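Local coordinates for DNA topoisomerase 2-associated protein PAT1 (PDB 5LMG) that activates mRNA decapping and represses translation, with a C-terminal domain that binds a short helical leucine-rich motif peptide of the decapping enzyme Dcp2, at residues S101-I106 and L154-L159; Q136-S141 and S200-N205; I209-A214 and A282-S287; I295-V300 and L351-M356. The protein carries 2 engineered substitutions. All blocks are in the same frame, centred on the assembly; numbering follows the deposited sequence.

Interaction 1 of 4, residues S101-I106 and L154-L159; sequences SFDKGI and LKKVDL
Lys156 reaches from helix 151-174 to the start of helix 103-114, and its polar contacts are all made by one ammonium group. The stronger of its direct bonds goes to a backbone carbonyl: Lys156 NZ donates to Ser101 O at 2.8 Å, with a C=O...N angle of 134° and the donor lifted 35° from the carbonyl plane. The side chain runs straight through its second torsion and then bends at chi3 (72°) and again in the same sense at chi4, which folds the amine round to that oxygen.

The charged contact is longer. Asp103 OD1 lies 3.4 Å from Lys156 NZ, a weak hydrogen bond within a salt bridge whose two side chains cross at about a right angle. A water reinforces it, accepting from Lys156 NZ at 2.8 Å and donating to Asp103 OD2 at 2.7 Å, while it also accepts from the backbone Asp103 N.

Phe102 is the N-cap residue of helix 103-114, which places the Asp103 carboxylate in the first turn, where its charge probably suits the helix dipole. Both helices belong to the mainly helical Pat1 C-terminal domain, whose family is placed in the TPR clan. An alanine in place of Lys156 would remove the amine and is likely to leave Ser101 O and the Asp103 carboxylate without their partner on the other helix.

Apolar contact lies alongside. Leu159 CD2 meets Ile106 CG2 at 3.9 Å and also lies 3.5 Å from Asp103 OD1. Farther along the same helix, Phe160, Ile163 and Ile164 continue the surface against which Ile106 packs.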
loop_
_atom_site.group_PDB
_atom_site.type_symbol
_atom_site.label_atom_id
_atom_site.label_comp_id
_atom_site.label_asym_id
_atom_site.label_seq_id
_atom_site.Cartn_x
_atom_site.Cartn_y
_atom_site.Cartn_z
ATOM N N SER A 101 5.427 11.568 -11.806
ATOM C CA SER A 101 4.187 12.363 -11.741
ATOM C C SER A 101 3.382 12.177 -13.024
ATOM O O SER A 101 2.207 12.517 -13.040
ATOM C CB SER A 101 4.492 13.853 -11.607
ATOM O OG SER A 101 5.008 14.189 -10.333
ATOM N N PHE A 102 4.020 11.690 -14.109
ATOM C CA PHE A 102 3.384 11.501 -15.416
ATOM C C PHE A 102 3.145 10.026 -15.723
ATOM O O PHE A 102 4.008 9.193 -15.420
ATOM C CB PHE A 102 4.236 12.148 -16.519
ATOM C CG PHE A 102 4.400 13.644 -16.367
ATOM C CD1 PHE A 102 3.451 14.522 -16.881
ATOM C CD2 PHE A 102 5.495 14.176 -15.690
ATOM C CE1 PHE A 102 3.592 15.904 -16.721
ATOM C CE2 PHE A 102 5.632 15.560 -15.524
ATOM C CZ PHE A 102 4.682 16.413 -16.044
ATOM N N ASP A 103 1.980 9.701 -16.329
ATOM C CA ASP A 103 1.621 8.316 -16.702
ATOM C C ASP A 103 2.668 7.676 -17.598
ATOM O O ASP A 103 2.982 6.497 -17.417
ATOM C CB ASP A 103 0.251 8.242 -17.384
ATOM C CG ASP A 103 -0.855 8.861 -16.576
ATOM O OD1 ASP A 103 -1.073 8.415 -15.422
ATOM O OD2 ASP A 103 -1.487 9.806 -17.081
ATOM N N LYS A 104 3.213 8.463 -18.556
ATOM C CA LYS A 104 4.272 8.035 -19.472
ATOM C C LYS A 104 5.534 7.569 -18.703
ATOM O O LYS A 104 6.076 6.513 -19.021
ATOM C CB LYS A 104 4.582 9.133 -20.499
ATOM C CG LYS A 104 4.813 8.567 -21.882
ATOM C CD LYS A 104 5.100 9.641 -22.908
ATOM C CE LYS A 104 5.712 9.039 -24.145
ATOM N NZ LYS A 104 5.887 10.053 -25.215
ATOM N N GLY A 105 5.927 8.312 -17.662
ATOM C CA GLY A 105 7.041 7.946 -16.784
ATOM C C GLY A 105 6.779 6.627 -16.073
ATOM O O GLY A 105 7.608 5.719 -16.119
ATOM N N ILE A 106 5.573 6.473 -15.500
ATOM C CA ILE A 106 5.129 5.253 -14.806
ATOM C C ILE A 106 5.100 4.024 -15.746
ATOM O O ILE A 106 5.645 2.971 -15.398
ATOM C CB ILE A 106 3.749 5.483 -14.087
ATOM C CG1 ILE A 106 3.868 6.551 -12.966
ATOM C CG2 ILE A 106 3.152 4.151 -13.528
ATOM C CD1 ILE A 106 2.522 7.134 -12.504
ATOM N N LEU A 154 -7.707 9.559 -9.365
ATOM C CA LEU A 154 -7.894 8.182 -8.886
ATOM C C LEU A 154 -7.313 7.157 -9.888
ATOM O O LEU A 154 -6.678 6.181 -9.460
ATOM C CB LEU A 154 -9.371 7.874 -8.592
ATOM C CG LEU A 154 -10.024 8.590 -7.395
ATOM C CD1 LEU A 154 -11.518 8.222 -7.285
ATOM C CD2 LEU A 154 -9.291 8.281 -6.078
ATOM N N LYS A 155 -7.486 7.418 -11.214
ATOM C CA LYS A 155 -6.955 6.577 -12.298
ATOM C C LYS A 155 -5.410 6.542 -12.228
ATOM O O LYS A 155 -4.816 5.481 -12.417
ATOM C CB LYS A 155 -7.435 7.065 -13.682
ATOM C CG LYS A 155 -8.926 6.817 -13.981
ATOM C CD LYS A 155 -9.252 5.342 -14.215
ATOM C CE LYS A 155 -10.734 5.096 -14.327
ATOM N NZ LYS A 155 -11.036 3.651 -14.504
ATOM N N LYS A 156 -4.774 7.703 -11.943
ATOM C CA LYS A 156 -3.317 7.808 -11.810
ATOM C C LYS A 156 -2.804 6.968 -10.630
ATOM O O LYS A 156 -1.782 6.281 -10.766
ATOM C CB LYS A 156 -2.880 9.263 -11.657
ATOM C CG LYS A 156 -2.926 10.051 -12.963
ATOM C CD LYS A 156 -2.468 11.504 -12.806
ATOM C CE LYS A 156 -0.976 11.669 -12.576
ATOM N NZ LYS A 156 -0.172 11.237 -13.753
ATOM N N VAL A 157 -3.554 6.979 -9.503
ATOM C CA VAL A 157 -3.245 6.229 -8.280
ATOM C C VAL A 157 -3.308 4.723 -8.581
ATOM O O VAL A 157 -2.360 4.010 -8.253
ATOM C CB VAL A 157 -4.132 6.664 -7.069
ATOM C CG1 VAL A 157 -3.911 5.759 -5.849
ATOM C CG2 VAL A 157 -3.875 8.127 -6.692
ATOM N N ASP A 158 -4.390 4.258 -9.254
ATOM C CA ASP A 158 -4.575 2.852 -9.641
ATOM C C ASP A 158 -3.447 2.375 -10.593
ATOM O O ASP A 158 -2.978 1.240 -10.454
ATOM C CB ASP A 158 -5.960 2.627 -10.285
ATOM C CG ASP A 158 -7.169 3.010 -9.436
ATOM O OD1 ASP A 158 -7.022 3.124 -8.193
ATOM O OD2 ASP A 158 -8.267 3.170 -10.008
ATOM N N LEU A 159 -3.004 3.255 -11.530
ATOM C CA LEU A 159 -1.904 2.962 -12.459
ATOM C C LEU A 159 -0.587 2.749 -11.700
ATOM O O LEU A 159 0.076 1.737 -11.919
ATOM C CB LEU A 159 -1.733 4.052 -13.544
ATOM C CG LEU A 159 -0.626 3.778 -14.590
ATOM C CD1 LEU A 159 -1.052 2.707 -15.591
ATOM C CD2 LEU A 159 -0.211 5.057 -15.307
HETATM O O HOH W 1 -0.166 12.101 -16.435
#

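Interaction 2 of 4, residues Q136-S141 and S200-N205; sequences QIIILS and SKIGLN. With EDO (1,2-ethanediol), chain J.
Ser141 and Ser200 meet hydroxyl to hydroxyl, Ser200 OG donating to Ser141 OG at 2.7 Å. The Ser141 hydroxyl sits between its backbone N and carbonyl carbon (chi1 60°), a rotamer that turns it back over its own helix, and there it donates to Ile137 O at 2.7 Å. Ser200, the N-cap of helix 201-216, has its OG rotated away from its backbone N, and it accepts from Gly203 N at 3.0 Å with a nearly straight N-H...O angle of 170°.

Branched side chains close in around this relay. Ile138, bent at both torsions, brings CD1 to 3.4 Å from Gly203 N and 3.9 Å from Ile202 CG2. Ile202 CG1 passes 3.8 Å from Ser141 OG, while Ile137 and Ile202 cross at about a right angle through their CG2 methyls.

The helix segments approach to 8.7 Å at 113°, beside Phe160 and Gln161 of helix 151-174. With Ser141 replaced by a valine, the Ser200 hydroxyl is likely to lose its acceptor and Ile137 O one of its two donors. The bonds run in one direction, from Gly203 N through two hydroxyls to Ile137 O, so both buried hydroxyls donate and accept, coupling the helix cap to its neighbour.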
loop_
_atom_site.group_PDB
_atom_site.type_symbol
_atom_site.label_atom_id
_atom_site.label_comp_id
_atom_site.label_asym_id
_atom_site.label_seq_id
_atom_site.Cartn_x
_atom_site.Cartn_y
_atom_site.Cartn_z
ATOM N N GLN A 136 4.368 12.840 -6.036
ATOM C CA GLN A 136 3.043 13.388 -6.337
ATOM C C GLN A 136 1.907 12.403 -6.089
ATOM O O GLN A 136 0.871 12.809 -5.563
ATOM C CB GLN A 136 2.988 13.959 -7.761
ATOM C CG GLN A 136 2.062 15.176 -7.907
ATOM C CD GLN A 136 2.345 16.310 -6.935
ATOM O OE1 GLN A 136 1.449 16.772 -6.221
ATOM N NE2 GLN A 136 3.585 16.788 -6.881
ATOM N N ILE A 137 2.133 11.103 -6.390
ATOM C CA ILE A 137 1.147 10.037 -6.197
ATOM C C ILE A 137 0.772 9.835 -4.715
ATOM O O ILE A 137 -0.360 9.439 -4.430
ATOM C CB ILE A 137 1.553 8.707 -6.898
ATOM C CG1 ILE A 137 0.304 7.966 -7.427
ATOM C CG2 ILE A 137 2.464 7.809 -6.039
ATOM C CD1 ILE A 137 -0.358 8.661 -8.615
ATOM N N ILE A 138 1.707 10.142 -3.792
ATOM C CA ILE A 138 1.478 10.066 -2.347
ATOM C C ILE A 138 0.554 11.214 -1.953
ATOM O O ILE A 138 -0.432 10.986 -1.259
ATOM C CB ILE A 138 2.831 10.068 -1.574
ATOM C CG1 ILE A 138 3.643 8.767 -1.854
ATOM C CG2 ILE A 138 2.643 10.353 -0.072
ATOM C CD1 ILE A 138 3.093 7.399 -1.270
ATOM N N ILE A 139 0.852 12.434 -2.433
ATOM C CA ILE A 139 0.048 13.633 -2.165
ATOM C C ILE A 139 -1.386 13.442 -2.712
ATOM O O ILE A 139 -2.340 13.731 -1.998
ATOM C CB ILE A 139 0.781 14.924 -2.653
ATOM C CG1 ILE A 139 2.082 15.143 -1.826
ATOM C CG2 ILE A 139 -0.122 16.177 -2.566
ATOM C CD1 ILE A 139 3.235 15.766 -2.573
ATOM N N LEU A 140 -1.532 12.848 -3.918
ATOM C CA LEU A 140 -2.828 12.574 -4.542
ATOM C C LEU A 140 -3.644 11.502 -3.841
ATOM O O LEU A 140 -4.866 11.572 -3.869
ATOM C CB LEU A 140 -2.665 12.202 -6.036
ATOM C CG LEU A 140 -2.250 13.340 -6.975
ATOM C CD1 LEU A 140 -2.071 12.822 -8.400
ATOM C CD2 LEU A 140 -3.242 14.520 -6.913
ATOM N N SER A 141 -2.984 10.472 -3.303
ATOM C CA SER A 141 -3.648 9.349 -2.637
ATOM C C SER A 141 -3.841 9.549 -1.120
ATOM O O SER A 141 -4.410 8.675 -0.463
ATOM C CB SER A 141 -2.925 8.035 -2.936
ATOM O OG SER A 141 -1.587 8.090 -2.471
ATOM N N SER A 200 -2.080 7.672 3.050
ATOM C CA SER A 200 -2.062 7.391 1.618
ATOM C C SER A 200 -2.150 5.890 1.355
ATOM O O SER A 200 -1.423 5.110 1.978
ATOM C CB SER A 200 -0.800 7.988 0.988
ATOM O OG SER A 200 -0.355 7.305 -0.171
ATOM N N LYS A 201 -3.013 5.493 0.400
ATOM C CA LYS A 201 -3.173 4.098 -0.011
ATOM C C LYS A 201 -1.832 3.508 -0.520
ATOM O O LYS A 201 -1.471 2.409 -0.114
ATOM C CB LYS A 201 -4.296 3.943 -1.048
ATOM C CG LYS A 201 -4.646 2.494 -1.370
ATOM C CD LYS A 201 -5.723 2.409 -2.436
ATOM C CE LYS A 201 -6.431 1.083 -2.413
ATOM N NZ LYS A 201 -7.562 1.049 -3.374
ATOM N N ILE A 202 -1.090 4.266 -1.353
ATOM C CA ILE A 202 0.229 3.889 -1.903
ATOM C C ILE A 202 1.263 3.781 -0.779
ATOM O O ILE A 202 1.999 2.796 -0.724
ATOM C CB ILE A 202 0.702 4.846 -3.049
ATOM C CG1 ILE A 202 -0.356 4.990 -4.191
ATOM C CG2 ILE A 202 2.100 4.452 -3.608
ATOM C CD1 ILE A 202 -0.801 3.665 -4.926
ATOM N N GLY A 203 1.305 4.798 0.087
ATOM C CA GLY A 203 2.198 4.850 1.241
ATOM C C GLY A 203 2.024 3.646 2.138
ATOM O O GLY A 203 3.001 2.947 2.425
ATOM N N LEU A 204 0.755 3.351 2.506
ATOM C CA LEU A 204 0.411 2.211 3.352
ATOM C C LEU A 204 0.812 0.879 2.726
ATOM O O LEU A 204 1.415 0.050 3.413
ATOM C CB LEU A 204 -1.073 2.213 3.749
ATOM C CG LEU A 204 -1.419 1.394 4.999
ATOM C CD1 LEU A 204 -0.900 2.079 6.284
ATOM C CD2 LEU A 204 -2.916 1.170 5.103
ATOM N N ASN A 205 0.485 0.680 1.431
ATOM C CA ASN A 205 0.834 -0.542 0.700
ATOM C C ASN A 205 2.350 -0.726 0.571
ATOM O O ASN A 205 2.825 -1.849 0.699
ATOM C CB ASN A 205 0.144 -0.601 -0.639
ATOM C CG ASN A 205 -1.356 -0.806 -0.567
ATOM O OD1 ASN A 205 -1.929 -1.139 0.480
ATOM N ND2 ASN A 205 -2.030 -0.588 -1.682
HETATM C C1 EDO J . 0.526 -4.807 0.214
HETATM O O1 EDO J . 1.248 -3.760 -0.390
HETATM C C2 EDO J . -0.954 -4.383 0.309
HETATM O O2 EDO J . -1.604 -5.167 1.288
#

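Interaction 3 of 4, residues I209-A214 and A282-S287; sequences ILISRA and ASLAAS. Engineered in segment 282-287: Ala286 (natural residue Leu). With EDO (1,2-ethanediol), chain L.
Ile211 meets a flat group that is not a ring but the peptide unit following Ser283. Its CG2 methyl lies against that peptide, nearest to Ser283 O at 3.4 Å, with the carbonyl carbon Ser283 C farther off at 3.8 Å. The oxygen lies within its own helix, where it takes a weak bond from Ser287 N. The methyl reaches it because Ile211 CG2 is anti to the backbone N, with CG1 placed on the N side (chi1 -65°).

The CG1 branch does different work. It carries Ile211 CD1 to 4.3 Å from Leu284 CD1, the purely apolar contact of this pair of segments, and Ile211 also packs on Leu242 of helix 234-246. Beyond the peptide, Ser287 OG lies 4.1 Å from Ile211 CG2.

One residue along, Ser212 and Ser283 mark the nearest backbone approach, with their CA atoms 6.0 Å apart. Ser212 OG rests 3.6 Å from Ser283 CB, without a hydrogen bond between the side chains. Each hydroxyl is paired instead with its own helix, Ser212 OG with Thr208 O and Ser283 OG with Phe280 O.

The helix segments run in broadly the same direction, crossing at 38° with axes 9.3 Å apart, as two of the rods of this TPR-clan helical domain. A 1,2-ethanediol donates to Ser287 O and is also bonded to Asn236 O of helix 234-246. No hydrogen bond joins the pair: the segments meet by van der Waals contacts, chiefly a methyl laid on a peptide oxygen and a hydroxyl oxygen on a methylene, while both central hydroxyls are turned to carbonyls of their own helices.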
loop_
_atom_site.group_PDB
_atom_site.type_symbol
_atom_site.label_atom_id
_atom_site.label_comp_id
_atom_site.label_asym_id
_atom_site.label_seq_id
_atom_site.Cartn_x
_atom_site.Cartn_y
_atom_site.Cartn_z
ATOM N N ILE A 209 4.477 -3.982 2.136
ATOM C CA ILE A 209 5.439 -4.734 1.321
ATOM C C ILE A 209 6.783 -4.877 2.081
ATOM O O ILE A 209 7.270 -5.988 2.197
ATOM C CB ILE A 209 5.636 -4.081 -0.078
ATOM C CG1 ILE A 209 4.410 -4.315 -0.981
ATOM C CG2 ILE A 209 6.933 -4.580 -0.753
ATOM C CD1 ILE A 209 4.235 -3.264 -2.023
ATOM N N LEU A 210 7.361 -3.756 2.592
ATOM C CA LEU A 210 8.621 -3.775 3.347
ATOM C C LEU A 210 8.527 -4.625 4.612
ATOM O O LEU A 210 9.416 -5.439 4.831
ATOM C CB LEU A 210 9.152 -2.359 3.697
ATOM C CG LEU A 210 9.549 -1.415 2.554
ATOM C CD1 LEU A 210 10.081 -0.108 3.121
ATOM C CD2 LEU A 210 10.619 -2.036 1.641
ATOM N N ILE A 211 7.451 -4.452 5.425
ATOM C CA ILE A 211 7.235 -5.216 6.677
ATOM C C ILE A 211 7.113 -6.715 6.384
ATOM O O ILE A 211 7.766 -7.514 7.066
ATOM C CB ILE A 211 6.012 -4.717 7.504
ATOM C CG1 ILE A 211 6.195 -3.287 8.036
ATOM C CG2 ILE A 211 5.660 -5.694 8.649
ATOM C CD1 ILE A 211 4.828 -2.700 8.602
ATOM N N SER A 212 6.244 -7.086 5.399
ATOM C CA SER A 212 6.013 -8.477 4.979
ATOM C C SER A 212 7.298 -9.157 4.480
ATOM O O SER A 212 7.551 -10.306 4.843
ATOM C CB SER A 212 4.914 -8.557 3.929
ATOM O OG SER A 212 3.710 -8.038 4.465
ATOM N N ARG A 213 8.125 -8.430 3.701
ATOM C CA ARG A 213 9.403 -8.940 3.195
ATOM C C ARG A 213 10.425 -9.150 4.324
ATOM O O ARG A 213 11.038 -10.215 4.386
ATOM C CB ARG A 213 9.959 -8.057 2.059
ATOM C CG ARG A 213 11.198 -8.622 1.314
ATOM C CD ARG A 213 11.135 -10.092 0.868
ATOM N NE ARG A 213 9.890 -10.435 0.174
ATOM C CZ ARG A 213 9.498 -11.678 -0.097
ATOM N NH1 ARG A 213 10.254 -12.712 0.255
ATOM N NH2 ARG A 213 8.349 -11.896 -0.721
ATOM N N ALA A 214 10.563 -8.156 5.232
ATOM C CA ALA A 214 11.434 -8.199 6.413
ATOM C C ALA A 214 11.091 -9.425 7.290
ATOM O O ALA A 214 12.000 -10.138 7.721
ATOM C CB ALA A 214 11.279 -6.917 7.225
ATOM N N ALA A 282 -2.406 -6.568 9.815
ATOM C CA ALA A 282 -2.034 -7.972 9.970
ATOM C C ALA A 282 -0.507 -8.095 9.924
ATOM O O ALA A 282 0.066 -8.761 10.786
ATOM C CB ALA A 282 -2.672 -8.817 8.873
ATOM N N SER A 283 0.159 -7.400 8.976
ATOM C CA SER A 283 1.627 -7.456 8.885
ATOM C C SER A 283 2.304 -6.746 10.061
ATOM O O SER A 283 3.315 -7.248 10.568
ATOM C CB SER A 283 2.130 -6.936 7.542
ATOM O OG SER A 283 1.968 -5.531 7.451
ATOM N N LEU A 284 1.715 -5.624 10.539
ATOM C CA LEU A 284 2.232 -4.868 11.694
ATOM C C LEU A 284 2.138 -5.735 12.960
ATOM O O LEU A 284 3.142 -5.881 13.664
ATOM C CB LEU A 284 1.472 -3.525 11.856
ATOM C CG LEU A 284 1.987 -2.516 12.914
ATOM C CD1 LEU A 284 3.348 -1.899 12.533
ATOM C CD2 LEU A 284 0.953 -1.430 13.163
ATOM N N ALA A 285 0.974 -6.384 13.188
ATOM C CA ALA A 285 0.736 -7.268 14.334
ATOM C C ALA A 285 1.636 -8.520 14.353
ATOM O O ALA A 285 2.147 -8.880 15.419
ATOM C CB ALA A 285 -0.729 -7.667 14.391
ATOM N N ALA A 286 1.814 -9.171 13.176
ATOM C CA ALA A 286 2.603 -10.394 12.959
ATOM C C ALA A 286 4.069 -10.255 13.329
ATOM O O ALA A 286 4.635 -11.216 13.837
ATOM C CB ALA A 286 2.463 -10.879 11.516
ATOM N N SER A 287 4.672 -9.064 13.102
ATOM C CA SER A 287 6.070 -8.780 13.432
ATOM C C SER A 287 6.245 -8.142 14.827
ATOM O O SER A 287 7.373 -7.870 15.229
ATOM C CB SER A 287 6.708 -7.909 12.353
ATOM O OG SER A 287 6.983 -8.656 11.179
HETATM C C1 EDO L . 10.337 -6.058 18.388
HETATM O O1 EDO L . 10.333 -4.647 18.352
HETATM C C2 EDO L . 9.079 -6.591 17.675
HETATM O O2 EDO L . 9.302 -7.898 17.202
#

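Interaction 4 of 4, residues I295-V300 and L351-M356; sequences IIIDEV and LFLNVM
Phe352 turns its ring toward helix 290-322, where Ile296 and Val300, one turn apart, meet it. Ile296 CG2 touches Phe352 CZ at 3.8 Å and Val300 CG2 touches Phe352 CE2 at 3.9 Å, both oblique to the ring. The Val300 and Phe352 side chains come from opposite directions. Phe352 CG is anti to its backbone N (chi1 168°), which carries the ring across, although the axes of the two short segments stay 12.3 Å apart.

One ring face is taken by its own segment: Met356 CE stands 3.6 Å above the plane, displaced toward the rim. The methionine chain is extended through chi2 and bent at chi3 (-55°). The bend turns CE toward Ile297 as well, with CD1 of Ile297 at 3.6 Å from Met356 CE and the two side chains crossing obliquely. Ile297 CD1 also lies 4.3 Å from Leu353 CD2. All of these contacts are apolar.

The segments run nearly antiparallel, at 147°. Leu284 and Leu281 of helix 275-286 pack on Ile296 and Phe352 respectively, and Tyr239 and Phe243 of helix 234-246 adjoin Ile296. Apolar packing from the bound Dcp2 peptide reaches both Ile297 and Met356, the latter two residues ahead of strand 358-361.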
loop_
_atom_site.group_PDB
_atom_site.type_symbol
_atom_site.label_atom_id
_atom_site.label_comp_id
_atom_site.label_asym_id
_atom_site.label_seq_id
_atom_site.Cartn_x
_atom_site.Cartn_y
_atom_site.Cartn_z
ATOM N N ILE A 295 -1.337 -2.559 22.027
ATOM C CA ILE A 295 -1.476 -1.179 21.569
ATOM C C ILE A 295 -2.266 -1.145 20.248
ATOM O O ILE A 295 -3.190 -0.343 20.142
ATOM C CB ILE A 295 -0.098 -0.458 21.458
ATOM C CG1 ILE A 295 0.555 -0.248 22.848
ATOM C CG2 ILE A 295 -0.227 0.886 20.679
ATOM C CD1 ILE A 295 2.035 -0.121 22.837
ATOM N N ILE A 296 -1.894 -2.001 19.248
ATOM C CA ILE A 296 -2.577 -2.059 17.934
ATOM C C ILE A 296 -4.096 -2.301 18.101
ATOM O O ILE A 296 -4.879 -1.501 17.576
ATOM C CB ILE A 296 -1.929 -3.041 16.910
ATOM C CG1 ILE A 296 -0.445 -2.663 16.623
ATOM C CG2 ILE A 296 -2.767 -3.097 15.584
ATOM C CD1 ILE A 296 0.466 -3.858 16.122
ATOM N N ILE A 297 -4.490 -3.384 18.842
ATOM C CA ILE A 297 -5.876 -3.777 19.155
ATOM C C ILE A 297 -6.608 -2.614 19.823
ATOM O O ILE A 297 -7.739 -2.309 19.443
ATOM C CB ILE A 297 -5.936 -5.076 20.045
ATOM C CG1 ILE A 297 -5.842 -6.360 19.202
ATOM C CG2 ILE A 297 -7.211 -5.129 20.928
ATOM C CD1 ILE A 297 -7.208 -6.849 18.547
ATOM N N ASP A 298 -5.960 -1.970 20.826
ATOM C CA ASP A 298 -6.566 -0.852 21.536
ATOM C C ASP A 298 -6.873 0.318 20.576
ATOM O O ASP A 298 -7.965 0.880 20.621
ATOM C CB ASP A 298 -5.656 -0.388 22.700
ATOM C CG ASP A 298 -6.267 0.745 23.470
ATOM O OD1 ASP A 298 -7.369 0.555 24.024
ATOM O OD2 ASP A 298 -5.716 1.859 23.412
ATOM N N GLU A 299 -5.904 0.667 19.715
ATOM C CA GLU A 299 -6.012 1.803 18.805
ATOM C C GLU A 299 -7.057 1.615 17.701
ATOM O O GLU A 299 -7.645 2.602 17.264
ATOM C CB GLU A 299 -4.639 2.200 18.227
ATOM C CG GLU A 299 -3.774 2.935 19.252
ATOM C CD GLU A 299 -2.575 3.706 18.726
ATOM O OE1 GLU A 299 -2.713 4.432 17.712
ATOM O OE2 GLU A 299 -1.509 3.638 19.377
ATOM N N VAL A 300 -7.327 0.358 17.295
ATOM C CA VAL A 300 -8.272 0.065 16.216
ATOM C C VAL A 300 -9.542 -0.637 16.704
ATOM O O VAL A 300 -10.349 -1.034 15.871
ATOM C CB VAL A 300 -7.610 -0.699 15.024
ATOM C CG1 VAL A 300 -6.400 0.052 14.481
ATOM C CG2 VAL A 300 -7.266 -2.145 15.375
ATOM N N LEU A 351 -8.024 -11.822 8.643
ATOM C CA LEU A 351 -6.624 -11.736 8.208
ATOM C C LEU A 351 -5.797 -11.102 9.353
ATOM O O LEU A 351 -4.740 -11.620 9.717
ATOM C CB LEU A 351 -6.502 -10.891 6.909
ATOM C CG LEU A 351 -5.079 -10.584 6.367
ATOM C CD1 LEU A 351 -4.292 -11.869 6.065
ATOM C CD2 LEU A 351 -5.151 -9.736 5.109
ATOM N N PHE A 352 -6.342 -10.027 9.959
ATOM C CA PHE A 352 -5.728 -9.306 11.067
ATOM C C PHE A 352 -5.819 -10.088 12.377
ATOM O O PHE A 352 -4.797 -10.270 13.023
ATOM C CB PHE A 352 -6.345 -7.900 11.208
ATOM C CG PHE A 352 -6.006 -7.140 12.475
ATOM C CD1 PHE A 352 -4.680 -6.881 12.821
ATOM C CD2 PHE A 352 -7.011 -6.637 13.294
ATOM C CE1 PHE A 352 -4.370 -6.147 13.974
ATOM C CE2 PHE A 352 -6.697 -5.915 14.454
ATOM C CZ PHE A 352 -5.382 -5.665 14.777
ATOM N N LEU A 353 -7.032 -10.549 12.755
ATOM C CA LEU A 353 -7.290 -11.245 14.018
ATOM C C LEU A 353 -6.526 -12.557 14.190
ATOM O O LEU A 353 -5.952 -12.767 15.264
ATOM C CB LEU A 353 -8.798 -11.475 14.252
ATOM C CG LEU A 353 -9.682 -10.250 14.500
ATOM C CD1 LEU A 353 -11.150 -10.672 14.605
ATOM C CD2 LEU A 353 -9.258 -9.493 15.768
ATOM N N ASN A 354 -6.535 -13.439 13.148
ATOM C CA ASN A 354 -5.864 -14.754 13.169
ATOM C C ASN A 354 -4.386 -14.681 13.499
ATOM O O ASN A 354 -3.878 -15.540 14.211
ATOM C CB ASN A 354 -6.081 -15.543 11.881
ATOM C CG ASN A 354 -7.527 -15.882 11.558
ATOM O OD1 ASN A 354 -8.463 -15.756 12.367
ATOM N ND2 ASN A 354 -7.735 -16.332 10.355
ATOM N N VAL A 355 -3.714 -13.640 13.001
ATOM C CA VAL A 355 -2.297 -13.338 13.217
ATOM C C VAL A 355 -1.985 -13.227 14.743
ATOM O O VAL A 355 -0.918 -13.647 15.199
ATOM C CB VAL A 355 -1.957 -12.075 12.379
ATOM C CG1 VAL A 355 -0.974 -11.155 13.076
ATOM C CG2 VAL A 355 -1.481 -12.455 10.976
ATOM N N MET A 356 -2.963 -12.750 15.521
ATOM C CA MET A 356 -2.860 -12.622 16.972
ATOM C C MET A 356 -3.529 -13.794 17.718
ATOM O O MET A 356 -3.715 -13.722 18.932
ATOM C CB MET A 356 -3.460 -11.292 17.413
ATOM C CG MET A 356 -2.681 -10.082 16.928
ATOM S SD MET A 356 -3.571 -8.544 17.218
ATOM C CE MET A 356 -5.165 -8.908 16.384
#

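How the interactions relate
The four contacts are spread along the helical domain, the last beside the bound peptide. Interactions 1 and 2, with centres 12 Å apart, touch directly: Ser101 OG is 3.3 Å from Gln136 CB, and Ile137 CD1 is 3.5 Å from Lys156 O. Interaction 2 leads into interaction 3 through helix 201-216, which both use, with centres 18 Å apart. Interaction 3 then meets interaction 4 across helices 275-286 and 329-355, where Val355 CG1 comes within 3.4 Å of the N of the engineered Ala286. The Dcp2 peptide packs beside interaction 4, whose centre lies about 33 Å from that of interaction 1, on the other side of the chain's centre.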